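Techylectin-5A (Tachypleus tridentatus, PDB 1JC9) recognises acetyl-group-containing substances on cell surfaces as a secreted innate-immunity lectin, agglutinating human erythrocytes and both Gram-positive and Gram-negative bacteria. Local coordinates at residues K107-Y112 with Y167-H172; D198-T201 with H205-Q208; Q208-G213 with R218-N223; D238-R243 with H249-Q254. One frame throughout, in Å; residues are numbered along the deposited sequence.

The four contacts follow one another through the fibrinogen-related domain, each touching the next, and show how its loops are fixed by different chemistry. Contact 1 is buried and apolar, aromatic rings and a leucine joining chain parts far apart in sequence; H199 of contact 2 packs against both W109 and L168. Contact 2 is partly buried and ionic, built round calcium. It shares helix 206-210 with contact 3, and the C206-C219 disulfide ties the two together. Contact 3 is buried, combining crossed rings with sugar recognition. Contact 4, also buried, relies mostly on hydrogen bonds to backbone groups and meets contact 3 through the salt bridge of E221 with R243.

Contact 1. Residues K107-Y112 with Y167-H172; sequences KPWKNY and YLYCLH
W109, in the first turn of helix 109-114, and L168, in the loop before strand 171-172, mark the closest backbone approach, yet their CA atoms are 10.2 Å apart, so side chains must span the gap. The indole does most of this. With CG anti to its own backbone N (chi1 -173°), the ring system reaches out from the helix and its six-membered ring arrives beside Y169. The planes are nearly parallel, at 28°, but slid so far that the rings barely overlap; the centroids lie 5.5 Å apart. Contact is therefore left to a few atoms, CZ2 and CH2 of W109 against CD2 and CE2 of Y169, the nearest pair being W109 CZ2 and Y169 CE2 at 3.5 Å. L168 adds a methyl, CD2, 4.1 Å from W109 CH2. Both aromatic residues are anchored at their polar ends, W109 NE1 by E165 and Y169 OH by D128. The contact thus joins helix 109-114 to the loop following strand 152-162, while Y169 also packs on N127 of helix 127-136.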
loop_
_atom_site.group_PDB
_atom_site.type_symbol
_atom_site.label_atom_id
_atom_site.label_comp_id
_atom_site.label_asym_id
_atom_site.label_seq_id
_atom_site.Cartn_x
_atom_site.Cartn_y
_atom_site.Cartn_z
ATOM N N LYS A 107 2.608 0.777 -14.036
ATOM C CA LYS A 107 3.485 1.903 -14.345
ATOM C C LYS A 107 4.941 1.655 -13.979
ATOM O O LYS A 107 5.245 0.782 -13.176
ATOM C CB LYS A 107 2.997 3.161 -13.619
ATOM C CG LYS A 107 1.589 3.610 -13.992
ATOM C CD LYS A 107 1.327 5.018 -13.476
ATOM C CE LYS A 107 -0.116 5.453 -13.691
ATOM N NZ LYS A 107 -0.534 5.301 -15.111
ATOM N N PRO A 108 5.864 2.442 -14.558
ATOM C CA PRO A 108 7.303 2.320 -14.303
ATOM C C PRO A 108 7.788 2.914 -12.981
ATOM O O PRO A 108 7.038 3.574 -12.263
ATOM C CB PRO A 108 7.920 3.027 -15.503
ATOM C CG PRO A 108 6.948 4.138 -15.735
ATOM C CD PRO A 108 5.611 3.425 -15.629
ATOM N N TRP A 109 9.064 2.670 -12.692
ATOM C CA TRP A 109 9.732 3.127 -11.476
ATOM C C TRP A 109 9.497 4.592 -11.122
ATOM O O TRP A 109 9.198 4.918 -9.970
ATOM C CB TRP A 109 11.235 2.862 -11.600
ATOM C CG TRP A 109 12.029 3.135 -10.355
ATOM C CD1 TRP A 109 12.644 4.306 -10.010
ATOM C CD2 TRP A 109 12.319 2.205 -9.304
ATOM N NE1 TRP A 109 13.304 4.160 -8.813
ATOM C CE2 TRP A 109 13.120 2.881 -8.358
ATOM C CE3 TRP A 109 11.981 0.864 -9.072
ATOM C CZ2 TRP A 109 13.590 2.260 -7.195
ATOM C CZ3 TRP A 109 12.448 0.248 -7.918
ATOM C CH2 TRP A 109 13.245 0.947 -6.995
ATOM N N LYS A 110 9.635 5.477 -12.104
ATOM C CA LYS A 110 9.445 6.901 -11.851
ATOM C C LYS A 110 8.073 7.226 -11.260
ATOM O O LYS A 110 7.958 8.044 -10.345
ATOM C CB LYS A 110 9.640 7.708 -13.137
ATOM C CG LYS A 110 9.469 9.210 -12.925
ATOM C CD LYS A 110 9.723 10.010 -14.191
ATOM C CE LYS A 110 9.575 11.501 -13.917
ATOM N NZ LYS A 110 9.855 12.321 -15.126
ATOM N N ASN A 111 7.031 6.592 -11.784
ATOM C CA ASN A 111 5.679 6.836 -11.296
ATOM C C ASN A 111 5.491 6.336 -9.868
ATOM O O ASN A 111 4.848 6.996 -9.049
ATOM C CB ASN A 111 4.662 6.173 -12.226
ATOM C CG ASN A 111 4.591 6.855 -13.580
ATOM O OD1 ASN A 111 4.164 8.006 -13.686
ATOM N ND2 ASN A 111 5.018 6.153 -14.621
ATOM N N TYR A 112 6.052 5.170 -9.569
ATOM C CA TYR A 112 5.939 4.619 -8.228
ATOM C C TYR A 112 6.781 5.411 -7.240
ATOM O O TYR A 112 6.468 5.477 -6.051
ATOM C CB TYR A 112 6.335 3.143 -8.232
ATOM C CG TYR A 112 5.152 2.244 -8.494
ATOM C CD1 TYR A 112 4.237 1.965 -7.481
ATOM C CD2 TYR A 112 4.905 1.729 -9.766
ATOM C CE1 TYR A 112 3.098 1.196 -7.723
ATOM C CE2 TYR A 112 3.762 0.956 -10.023
ATOM C CZ TYR A 112 2.865 0.699 -8.995
ATOM O OH TYR A 112 1.723 -0.043 -9.232
ATOM N N TYR A 167 18.535 2.220 -1.640
ATOM C CA TYR A 167 18.407 0.855 -1.160
ATOM C C TYR A 167 17.201 0.173 -1.776
ATOM O O TYR A 167 16.696 -0.815 -1.244
ATOM C CB TYR A 167 18.312 0.853 0.362
ATOM C CG TYR A 167 19.619 1.244 0.999
ATOM C CD1 TYR A 167 20.658 0.321 1.116
ATOM C CD2 TYR A 167 19.853 2.560 1.405
ATOM C CE1 TYR A 167 21.903 0.698 1.618
ATOM C CE2 TYR A 167 21.098 2.947 1.906
ATOM C CZ TYR A 167 22.115 2.008 2.007
ATOM O OH TYR A 167 23.350 2.380 2.484
ATOM N N LEU A 168 16.743 0.722 -2.896
ATOM C CA LEU A 168 15.609 0.178 -3.638
ATOM C C LEU A 168 14.321 -0.003 -2.821
ATOM O O LEU A 168 13.590 -0.975 -3.012
ATOM C CB LEU A 168 16.019 -1.155 -4.275
ATOM C CG LEU A 168 17.317 -1.118 -5.093
ATOM C CD1 LEU A 168 17.642 -2.512 -5.595
ATOM C CD2 LEU A 168 17.173 -0.151 -6.261
ATOM N N TYR A 169 14.052 0.938 -1.920
ATOM C CA TYR A 169 12.850 0.908 -1.086
ATOM C C TYR A 169 12.603 -0.454 -0.431
ATOM O O TYR A 169 11.469 -0.937 -0.376
ATOM C CB TYR A 169 11.636 1.307 -1.929
ATOM C CG TYR A 169 11.792 2.650 -2.619
ATOM C CD1 TYR A 169 12.004 3.819 -1.882
ATOM C CD2 TYR A 169 11.707 2.754 -4.009
ATOM C CE1 TYR A 169 12.123 5.060 -2.514
ATOM C CE2 TYR A 169 11.825 3.987 -4.648
ATOM C CZ TYR A 169 12.030 5.135 -3.897
ATOM O OH TYR A 169 12.125 6.356 -4.529
ATOM N N CYS A 170 13.667 -1.061 0.081
ATOM C CA CYS A 170 13.571 -2.363 0.725
ATOM C C CYS A 170 12.538 -2.349 1.853
ATOM O O CYS A 170 12.522 -1.438 2.682
ATOM C CB CYS A 170 14.936 -2.771 1.275
ATOM S SG CYS A 170 15.007 -4.491 1.774
ATOM N N LEU A 171 11.694 -3.378 1.887
ATOM C CA LEU A 171 10.625 -3.490 2.880
ATOM C C LEU A 171 11.008 -4.099 4.231
ATOM O O LEU A 171 11.781 -5.050 4.297
ATOM C CB LEU A 171 9.475 -4.307 2.290
ATOM C CG LEU A 171 8.281 -4.598 3.206
ATOM C CD1 LEU A 171 7.466 -3.330 3.428
ATOM C CD2 LEU A 171 7.414 -5.665 2.565
ATOM N N HIS A 172 10.442 -3.540 5.298
ATOM C CA HIS A 172 10.655 -4.011 6.666
ATOM C C HIS A 172 9.294 -4.103 7.362
ATOM O O HIS A 172 8.560 -3.118 7.420
ATOM C CB HIS A 172 11.531 -3.028 7.449
ATOM C CG HIS A 172 12.955 -2.986 6.995
ATOM N ND1 HIS A 172 13.918 -3.840 7.490
ATOM C CD2 HIS A 172 13.575 -2.210 6.077
ATOM C CE1 HIS A 172 15.071 -3.590 6.895
ATOM N NE2 HIS A 172 14.890 -2.606 6.033
#

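Contact 2. Residues D198-T201 with H205-Q208; sequences DHDT and HCAQ. With CA (calcium ion), chain C.
The two oxygens of D200 divide their work: OD2 binds the calcium ion at 2.4 Å, whereas OD1 turns to the helix start and accepts from C206 N at 3.1 Å. That N-H comes from the syn side, 26° out of the carboxylate plane. A chi1 of 64° places the carboxylate between the backbone N and carbonyl carbon of D200, where it can serve both partners. D198 instead gives the metal both oxygens, OD2 at 2.3 Å and OD1 at 2.6 Å. Its OD1 also accepts from D200 N, closing an Asx turn that fixes the two ligands relative to each other. This is the calcium loop of the fibrinogen-related domain; H202 and T204 complete the shell with backbone carbonyls, together with two waters, one of which donates to D200 O.

Behind the carboxylates stands H205, the N-cap residue of helix 206-210. D198 CB sits squarely over its imidazole, 3.9 Å from the ring centroid, and Q208 CG covers the opposite face. A further water donates to D200 OD1 and accepts from A207 N, with a weaker bond from H205 ND1. D200 OD1 is therefore gripped by a helix N-H and a water, and the first helical turn, whose amides probably help to offset the negative charge, becomes the second shell of the metal site. C206 SG lies 3.3 Å from D200 OD1 and continues into the disulfide with C219.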
loop_
_atom_site.group_PDB
_atom_site.type_symbol
_atom_site.label_atom_id
_atom_site.label_comp_id
_atom_site.label_asym_id
_atom_site.label_seq_id
_atom_site.Cartn_x
_atom_site.Cartn_y
_atom_site.Cartn_z
ATOM N N ASP A 198 13.797 -4.916 -12.623
ATOM C CA ASP A 198 13.731 -6.212 -11.953
ATOM C C ASP A 198 14.704 -6.300 -10.780
ATOM O O ASP A 198 15.913 -6.433 -10.976
ATOM C CB ASP A 198 14.059 -7.330 -12.947
ATOM C CG ASP A 198 13.882 -8.718 -12.355
ATOM O OD1 ASP A 198 14.065 -8.885 -11.131
ATOM O OD2 ASP A 198 13.574 -9.654 -13.120
ATOM N N HIS A 199 14.172 -6.242 -9.562
ATOM C CA HIS A 199 14.996 -6.330 -8.365
ATOM C C HIS A 199 14.574 -7.519 -7.505
ATOM O O HIS A 199 14.979 -7.626 -6.347
ATOM C CB HIS A 199 14.870 -5.039 -7.551
ATOM C CG HIS A 199 15.371 -3.822 -8.262
ATOM N ND1 HIS A 199 14.708 -2.614 -8.227
ATOM C CD2 HIS A 199 16.483 -3.616 -9.009
ATOM C CE1 HIS A 199 15.387 -1.718 -8.920
ATOM N NE2 HIS A 199 16.468 -2.300 -9.405
ATOM N N ASP A 200 13.763 -8.412 -8.064
ATOM C CA ASP A 200 13.293 -9.567 -7.304
ATOM C C ASP A 200 14.338 -10.688 -7.232
ATOM O O ASP A 200 15.457 -10.538 -7.729
ATOM C CB ASP A 200 11.973 -10.085 -7.895
ATOM C CG ASP A 200 12.124 -10.611 -9.310
ATOM O OD1 ASP A 200 11.340 -10.187 -10.187
ATOM O OD2 ASP A 200 13.016 -11.457 -9.544
ATOM N N THR A 201 13.978 -11.802 -6.602
ATOM C CA THR A 201 14.903 -12.923 -6.462
ATOM C C THR A 201 14.469 -14.126 -7.288
ATOM O O THR A 201 14.672 -15.273 -6.889
ATOM C CB THR A 201 15.017 -13.365 -4.996
ATOM O OG1 THR A 201 13.749 -13.860 -4.547
ATOM C CG2 THR A 201 15.443 -12.198 -4.125
ATOM N N HIS A 205 10.934 -12.022 -14.582
ATOM C CA HIS A 205 10.634 -10.637 -14.248
ATOM C C HIS A 205 9.244 -10.654 -13.607
ATOM O O HIS A 205 8.227 -10.565 -14.298
ATOM C CB HIS A 205 10.611 -9.798 -15.532
ATOM C CG HIS A 205 10.771 -8.326 -15.307
ATOM N ND1 HIS A 205 10.195 -7.663 -14.245
ATOM C CD2 HIS A 205 11.406 -7.379 -16.042
ATOM C CE1 HIS A 205 10.466 -6.373 -14.334
ATOM N NE2 HIS A 205 11.199 -6.173 -15.416
ATOM N N CYS A 206 9.205 -10.785 -12.286
ATOM C CA CYS A 206 7.944 -10.835 -11.555
ATOM C C CYS A 206 6.975 -9.701 -11.894
ATOM O O CYS A 206 5.786 -9.939 -12.099
ATOM C CB CYS A 206 8.206 -10.822 -10.048
ATOM S SG CYS A 206 8.965 -12.316 -9.335
ATOM N N ALA A 207 7.483 -8.474 -11.945
ATOM C CA ALA A 207 6.651 -7.308 -12.231
ATOM C C ALA A 207 5.975 -7.356 -13.596
ATOM O O ALA A 207 4.832 -6.918 -13.742
ATOM C CB ALA A 207 7.481 -6.030 -12.104
ATOM N N GLN A 208 6.675 -7.874 -14.601
ATOM C CA GLN A 208 6.091 -7.960 -15.933
ATOM C C GLN A 208 5.064 -9.082 -16.017
ATOM O O GLN A 208 4.104 -8.997 -16.779
ATOM C CB GLN A 208 7.182 -8.161 -16.986
ATOM C CG GLN A 208 8.080 -6.941 -17.145
ATOM C CD GLN A 208 8.950 -7.002 -18.388
ATOM O OE1 GLN A 208 9.723 -6.080 -18.663
ATOM N NE2 GLN A 208 8.824 -8.086 -19.151
HETATM CA CA CA C . 14.029 -11.393 -11.681
HETATM O O HOH W 1 10.255 -7.795 -11.362
HETATM O O HOH W 2 15.902 -11.079 -10.384
HETATM O O HOH W 3 15.751 -11.966 -13.540
#

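Contact 3. Residues Q208-G213 with R218-N223; sequences QTYKGG and RCHESN. With NAG (2-acetamido-2-deoxy-beta-D-glucopyranose), chain B.
Y210 holds CG anti to its carbonyl carbon (chi1 -59°), while H220 has CG between its backbone N and carbonyl carbon (chi1 77°), and these settings bring the two rings together at right angles. The result is a T-shaped pair: the H220 edge, led by CD2, points at the Y210 face, with centroids 5.0 Å apart. C219 approaches differently, its SG lying at the Y210 rim, 3.5 Å from CE2. Here lies the acetyl-binding pocket of this fibrinogen-related lectin. The N-acetyl methyl C8 rests over the faces of both rings, 3.6 Å from H220 NE2 and 3.7 Å from Y210 CZ. The acetyl oxygen O7 of the sugar receives two backbone N-H groups, C219 N, itself part of the cis R218-C219 peptide, at 2.7 Å and H220 N, of the next peptide, at 2.9 Å. On the ring face opposite C8, N223 CB covers H220, whose NE2 is bonded to A237. N223 ND2 donates to Y210 O at 3.0 Å in the carbonyl plane, and Y216 binds N223 OD1.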
loop_
_atom_site.group_PDB
_atom_site.type_symbol
_atom_site.label_atom_id
_atom_site.label_comp_id
_atom_site.label_asym_id
_atom_site.label_seq_id
_atom_site.Cartn_x
_atom_site.Cartn_y
_atom_site.Cartn_z
ATOM N N GLN A 208 6.675 -7.874 -14.601
ATOM C CA GLN A 208 6.091 -7.960 -15.933
ATOM C C GLN A 208 5.064 -9.082 -16.017
ATOM O O GLN A 208 4.104 -8.997 -16.779
ATOM C CB GLN A 208 7.182 -8.161 -16.986
ATOM C CG GLN A 208 8.080 -6.941 -17.145
ATOM C CD GLN A 208 8.950 -7.002 -18.388
ATOM O OE1 GLN A 208 9.723 -6.080 -18.663
ATOM N NE2 GLN A 208 8.824 -8.086 -19.151
ATOM N N THR A 209 5.259 -10.124 -15.220
ATOM C CA THR A 209 4.337 -11.252 -15.211
ATOM C C THR A 209 3.086 -10.942 -14.397
ATOM O O THR A 209 1.972 -11.215 -14.840
ATOM C CB THR A 209 4.994 -12.518 -14.612
ATOM O OG1 THR A 209 6.188 -12.829 -15.340
ATOM C CG2 THR A 209 4.034 -13.707 -14.691
ATOM N N TYR A 210 3.277 -10.358 -13.217
ATOM C CA TYR A 210 2.162 -10.050 -12.330
ATOM C C TYR A 210 1.631 -8.617 -12.353
ATOM O O TYR A 210 0.780 -8.236 -11.547
ATOM C CB TYR A 210 2.515 -10.540 -10.930
ATOM C CG TYR A 210 2.771 -12.030 -10.979
ATOM C CD1 TYR A 210 1.740 -12.917 -11.301
ATOM C CD2 TYR A 210 4.053 -12.552 -10.812
ATOM C CE1 TYR A 210 1.978 -14.278 -11.466
ATOM C CE2 TYR A 210 4.301 -13.917 -10.974
ATOM C CZ TYR A 210 3.256 -14.770 -11.304
ATOM O OH TYR A 210 3.489 -16.116 -11.488
ATOM N N LYS A 211 2.158 -7.834 -13.290
ATOM C CA LYS A 211 1.690 -6.478 -13.571
ATOM C C LYS A 211 1.710 -5.314 -12.583
ATOM O O LYS A 211 1.047 -4.306 -12.829
ATOM C CB LYS A 211 0.266 -6.595 -14.126
ATOM C CG LYS A 211 0.135 -7.596 -15.264
ATOM C CD LYS A 211 1.001 -7.192 -16.447
ATOM C CE LYS A 211 0.799 -8.112 -17.645
ATOM N NZ LYS A 211 1.340 -9.476 -17.400
ATOM N N GLY A 212 2.443 -5.406 -11.484
ATOM C CA GLY A 212 2.435 -4.277 -10.574
ATOM C C GLY A 212 3.798 -3.811 -10.107
ATOM O O GLY A 212 4.826 -4.296 -10.572
ATOM N N GLY A 213 3.787 -2.833 -9.208
ATOM C CA GLY A 213 5.002 -2.326 -8.606
ATOM C C GLY A 213 4.853 -2.874 -7.199
ATOM O O GLY A 213 3.923 -2.493 -6.486
ATOM N N ARG A 218 9.306 -14.344 -5.206
ATOM C CA ARG A 218 9.359 -15.417 -6.201
ATOM C C ARG A 218 7.996 -16.076 -6.458
ATOM O O ARG A 218 7.909 -17.302 -6.422
ATOM C CB ARG A 218 10.303 -16.522 -5.731
ATOM C CG ARG A 218 11.780 -16.214 -5.731
ATOM C CD ARG A 218 12.489 -17.259 -4.871
ATOM N NE ARG A 218 13.878 -17.489 -5.264
ATOM C CZ ARG A 218 14.245 -18.126 -6.373
ATOM N NH1 ARG A 218 13.328 -18.602 -7.209
ATOM N NH2 ARG A 218 15.532 -18.296 -6.645
ATOM N N CYS A 219 6.940 -15.314 -6.739
ATOM C CA CYS A 219 6.970 -13.865 -6.841
ATOM C C CYS A 219 6.158 -13.163 -5.750
ATOM O O CYS A 219 6.593 -12.138 -5.213
ATOM C CB CYS A 219 6.431 -13.441 -8.202
ATOM S SG CYS A 219 7.541 -13.732 -9.617
ATOM N N HIS A 220 4.982 -13.703 -5.422
ATOM C CA HIS A 220 4.146 -13.065 -4.404
ATOM C C HIS A 220 3.043 -13.928 -3.810
ATOM O O HIS A 220 2.720 -15.004 -4.317
ATOM C CB HIS A 220 3.477 -11.818 -4.990
ATOM C CG HIS A 220 2.312 -12.125 -5.880
ATOM N ND1 HIS A 220 1.117 -12.618 -5.397
ATOM C CD2 HIS A 220 2.169 -12.042 -7.224
ATOM C CE1 HIS A 220 0.288 -12.824 -6.406
ATOM N NE2 HIS A 220 0.902 -12.484 -7.525
ATOM N N GLU A 221 2.466 -13.416 -2.725
ATOM C CA GLU A 221 1.337 -14.038 -2.051
ATOM C C GLU A 221 0.276 -12.936 -1.980
ATOM O O GLU A 221 -0.905 -13.206 -1.769
ATOM C CB GLU A 221 1.712 -14.530 -0.652
ATOM C CG GLU A 221 2.737 -15.657 -0.666
ATOM C CD GLU A 221 2.650 -16.548 0.559
ATOM O OE1 GLU A 221 2.726 -16.033 1.693
ATOM O OE2 GLU A 221 2.504 -17.775 0.382
ATOM N N SER A 222 0.717 -11.689 -2.154
ATOM C CA SER A 222 -0.181 -10.528 -2.185
ATOM C C SER A 222 0.277 -9.670 -3.365
ATOM O O SER A 222 1.475 -9.537 -3.608
ATOM C CB SER A 222 -0.132 -9.735 -0.868
ATOM O OG SER A 222 1.178 -9.324 -0.533
ATOM N N ASN A 223 -0.671 -9.094 -4.100
ATOM C CA ASN A 223 -0.340 -8.309 -5.290
ATOM C C ASN A 223 -1.345 -7.170 -5.452
ATOM O O ASN A 223 -1.953 -7.011 -6.508
ATOM C CB ASN A 223 -0.382 -9.254 -6.507
ATOM C CG ASN A 223 0.202 -8.641 -7.766
ATOM O OD1 ASN A 223 1.295 -8.077 -7.751
ATOM N ND2 ASN A 223 -0.515 -8.777 -8.874
HETATM C C1 NAG B . 4.014 -19.354 -5.384
HETATM C C2 NAG B . 4.346 -18.720 -6.815
HETATM C C3 NAG B . 4.695 -19.897 -7.804
HETATM C C4 NAG B . 5.936 -20.557 -7.247
HETATM C C5 NAG B . 5.603 -21.111 -5.815
HETATM C C6 NAG B . 6.821 -21.772 -5.165
HETATM C C7 NAG B . 3.296 -16.625 -7.404
HETATM C C8 NAG B . 2.146 -15.803 -7.897
HETATM N N2 NAG B . 3.163 -17.997 -7.307
HETATM O O1 NAG B . 3.673 -18.352 -4.375
HETATM O O3 NAG B . 5.011 -19.395 -9.102
HETATM O O4 NAG B . 6.341 -21.668 -8.124
HETATM O O5 NAG B . 5.173 -20.067 -4.888
HETATM O O6 NAG B . 6.311 -22.206 -3.865
HETATM O O7 NAG B . 4.352 -16.022 -7.094
#

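Contact 4. Residues D238-R243 with H249-Q254; sequences DGIEWR and HYSLPQ
I240 meets S251 and L252 through both of its peptide polar groups: I240 N donates to S251 OG at 3.0 Å, and I240 O accepts from L252 N, also at 3.0 Å. The I240 inverse gamma turn offers these groups from a bent loop rather than a strand. S251 OG, anti to its backbone N (chi1 -176°), is also bonded to L229 N. E241 bends at chi2 (-72°) to bring its carboxylate back to the strand, where the syn lone pair of OE1 takes the N-H of Y250 at 3.2 Å; OE2 is held by H233, with a weak bond from G239 N. A water bridges the backbones, accepting from W242 N and lying 2.8 Å from Y250 O, to which it probably donates. Apolar contact is modest, L252 CD1 lying 4.0 Å from W242 CB. The loop before helix 243-246 is thus fastened to the start of strand 250-261, with W242 and L252 packing onto L145 of strand 139-146.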
loop_
_atom_site.group_PDB
_atom_site.type_symbol
_atom_site.label_atom_id
_atom_site.label_comp_id
_atom_site.label_asym_id
_atom_site.label_seq_id
_atom_site.Cartn_x
_atom_site.Cartn_y
_atom_site.Cartn_z
ATOM N N ASP A 238 -2.539 -12.483 -11.517
ATOM C CA ASP A 238 -2.138 -11.162 -11.989
ATOM C C ASP A 238 -3.096 -10.031 -11.632
ATOM O O ASP A 238 -2.963 -8.920 -12.134
ATOM C CB ASP A 238 -1.870 -11.198 -13.498
ATOM C CG ASP A 238 -3.035 -11.741 -14.294
ATOM O OD1 ASP A 238 -3.947 -12.353 -13.698
ATOM O OD2 ASP A 238 -3.029 -11.562 -15.530
ATOM N N GLY A 239 -4.055 -10.322 -10.756
ATOM C CA GLY A 239 -5.001 -9.309 -10.313
ATOM C C GLY A 239 -4.653 -8.888 -8.888
ATOM O O GLY A 239 -3.552 -9.190 -8.422
ATOM N N ILE A 240 -5.573 -8.198 -8.209
ATOM C CA ILE A 240 -5.374 -7.738 -6.823
ATOM C C ILE A 240 -5.560 -8.943 -5.898
ATOM O O ILE A 240 -6.641 -9.147 -5.349
ATOM C CB ILE A 240 -6.430 -6.663 -6.421
ATOM C CG1 ILE A 240 -6.517 -5.565 -7.486
ATOM C CG2 ILE A 240 -6.083 -6.063 -5.060
ATOM C CD1 ILE A 240 -5.218 -4.918 -7.799
ATOM N N GLU A 241 -4.502 -9.724 -5.709
ATOM C CA GLU A 241 -4.582 -10.936 -4.899
ATOM C C GLU A 241 -4.108 -10.861 -3.451
ATOM O O GLU A 241 -3.198 -10.103 -3.102
ATOM C CB GLU A 241 -3.778 -12.060 -5.567
ATOM C CG GLU A 241 -3.841 -12.133 -7.097
ATOM C CD GLU A 241 -5.176 -12.631 -7.617
ATOM O OE1 GLU A 241 -5.768 -13.535 -6.979
ATOM O OE2 GLU A 241 -5.623 -12.130 -8.675
ATOM N N TRP A 242 -4.740 -11.674 -2.614
ATOM C CA TRP A 242 -4.359 -11.821 -1.216
ATOM C C TRP A 242 -4.583 -13.314 -1.026
ATOM O O TRP A 242 -5.656 -13.769 -0.630
ATOM C CB TRP A 242 -5.241 -10.995 -0.281
ATOM C CG TRP A 242 -4.700 -10.983 1.125
ATOM C CD1 TRP A 242 -4.966 -11.886 2.117
ATOM C CD2 TRP A 242 -3.751 -10.056 1.674
ATOM N NE1 TRP A 242 -4.243 -11.580 3.247
ATOM C CE2 TRP A 242 -3.489 -10.462 3.002
ATOM C CE3 TRP A 242 -3.095 -8.923 1.171
ATOM C CZ2 TRP A 242 -2.595 -9.773 3.838
ATOM C CZ3 TRP A 242 -2.207 -8.239 2.000
ATOM C CH2 TRP A 242 -1.966 -8.668 3.321
ATOM N N ARG A 243 -3.548 -14.069 -1.363
ATOM C CA ARG A 243 -3.569 -15.523 -1.322
ATOM C C ARG A 243 -4.245 -16.215 -0.145
ATOM O O ARG A 243 -5.088 -17.091 -0.346
ATOM C CB ARG A 243 -2.144 -16.058 -1.451
ATOM C CG ARG A 243 -2.078 -17.573 -1.539
ATOM C CD ARG A 243 -0.651 -18.058 -1.500
ATOM N NE ARG A 243 -0.577 -19.511 -1.563
ATOM C CZ ARG A 243 0.557 -20.198 -1.670
ATOM N NH1 ARG A 243 1.722 -19.559 -1.726
ATOM N NH2 ARG A 243 0.525 -21.523 -1.723
ATOM N N HIS A 249 -6.856 -16.610 -7.894
ATOM C CA HIS A 249 -7.769 -16.347 -9.005
ATOM C C HIS A 249 -8.934 -15.441 -8.625
ATOM O O HIS A 249 -10.045 -15.596 -9.137
ATOM C CB HIS A 249 -8.302 -17.671 -9.563
ATOM C CG HIS A 249 -7.289 -18.447 -10.345
ATOM N ND1 HIS A 249 -7.037 -18.209 -11.680
ATOM C CD2 HIS A 249 -6.444 -19.440 -9.973
ATOM C CE1 HIS A 249 -6.082 -19.023 -12.097
ATOM N NE2 HIS A 249 -5.706 -19.780 -11.080
ATOM N N TYR A 250 -8.678 -14.490 -7.732
ATOM C CA TYR A 250 -9.716 -13.570 -7.290
ATOM C C TYR A 250 -9.114 -12.187 -7.038
ATOM O O TYR A 250 -8.325 -11.993 -6.104
ATOM C CB TYR A 250 -10.382 -14.106 -6.017
ATOM C CG TYR A 250 -11.676 -13.409 -5.655
ATOM C CD1 TYR A 250 -11.674 -12.136 -5.090
ATOM C CD2 TYR A 250 -12.909 -14.018 -5.904
ATOM C CE1 TYR A 250 -12.863 -11.484 -4.781
ATOM C CE2 TYR A 250 -14.107 -13.374 -5.601
ATOM C CZ TYR A 250 -14.078 -12.108 -5.041
ATOM O OH TYR A 250 -15.260 -11.460 -4.755
ATOM N N SER A 251 -9.494 -11.235 -7.883
ATOM C CA SER A 251 -9.012 -9.864 -7.789
ATOM C C SER A 251 -9.977 -9.056 -6.923
ATOM O O SER A 251 -11.088 -8.730 -7.357
ATOM C CB SER A 251 -8.923 -9.256 -9.194
ATOM O OG SER A 251 -8.373 -7.951 -9.171
ATOM N N LEU A 252 -9.548 -8.735 -5.699
ATOM C CA LEU A 252 -10.387 -7.976 -4.770
ATOM C C LEU A 252 -10.838 -6.651 -5.386
ATOM O O LEU A 252 -10.045 -5.920 -5.982
ATOM C CB LEU A 252 -9.631 -7.740 -3.452
ATOM C CG LEU A 252 -9.270 -9.015 -2.674
ATOM C CD1 LEU A 252 -8.235 -8.708 -1.611
ATOM C CD2 LEU A 252 -10.523 -9.615 -2.046
ATOM N N PRO A 253 -12.132 -6.331 -5.266
ATOM C CA PRO A 253 -12.670 -5.088 -5.825
ATOM C C PRO A 253 -12.301 -3.814 -5.066
ATOM O O PRO A 253 -12.315 -2.725 -5.643
ATOM C CB PRO A 253 -14.175 -5.346 -5.840
ATOM C CG PRO A 253 -14.371 -6.206 -4.637
ATOM C CD PRO A 253 -13.214 -7.176 -4.724
ATOM N N GLN A 254 -11.984 -3.940 -3.782
ATOM C CA GLN A 254 -11.609 -2.772 -2.983
ATOM C C GLN A 254 -10.586 -3.101 -1.911
ATOM O O GLN A 254 -10.793 -4.008 -1.110
ATOM C CB GLN A 254 -12.831 -2.162 -2.298
ATOM C CG GLN A 254 -13.826 -1.512 -3.228
ATOM C CD GLN A 254 -14.874 -0.722 -2.472
ATOM O OE1 GLN A 254 -14.563 0.276 -1.818
ATOM N NE2 GLN A 254 -16.122 -1.168 -2.548
HETATM O O HOH W 4 -6.936 -13.204 -4.014
#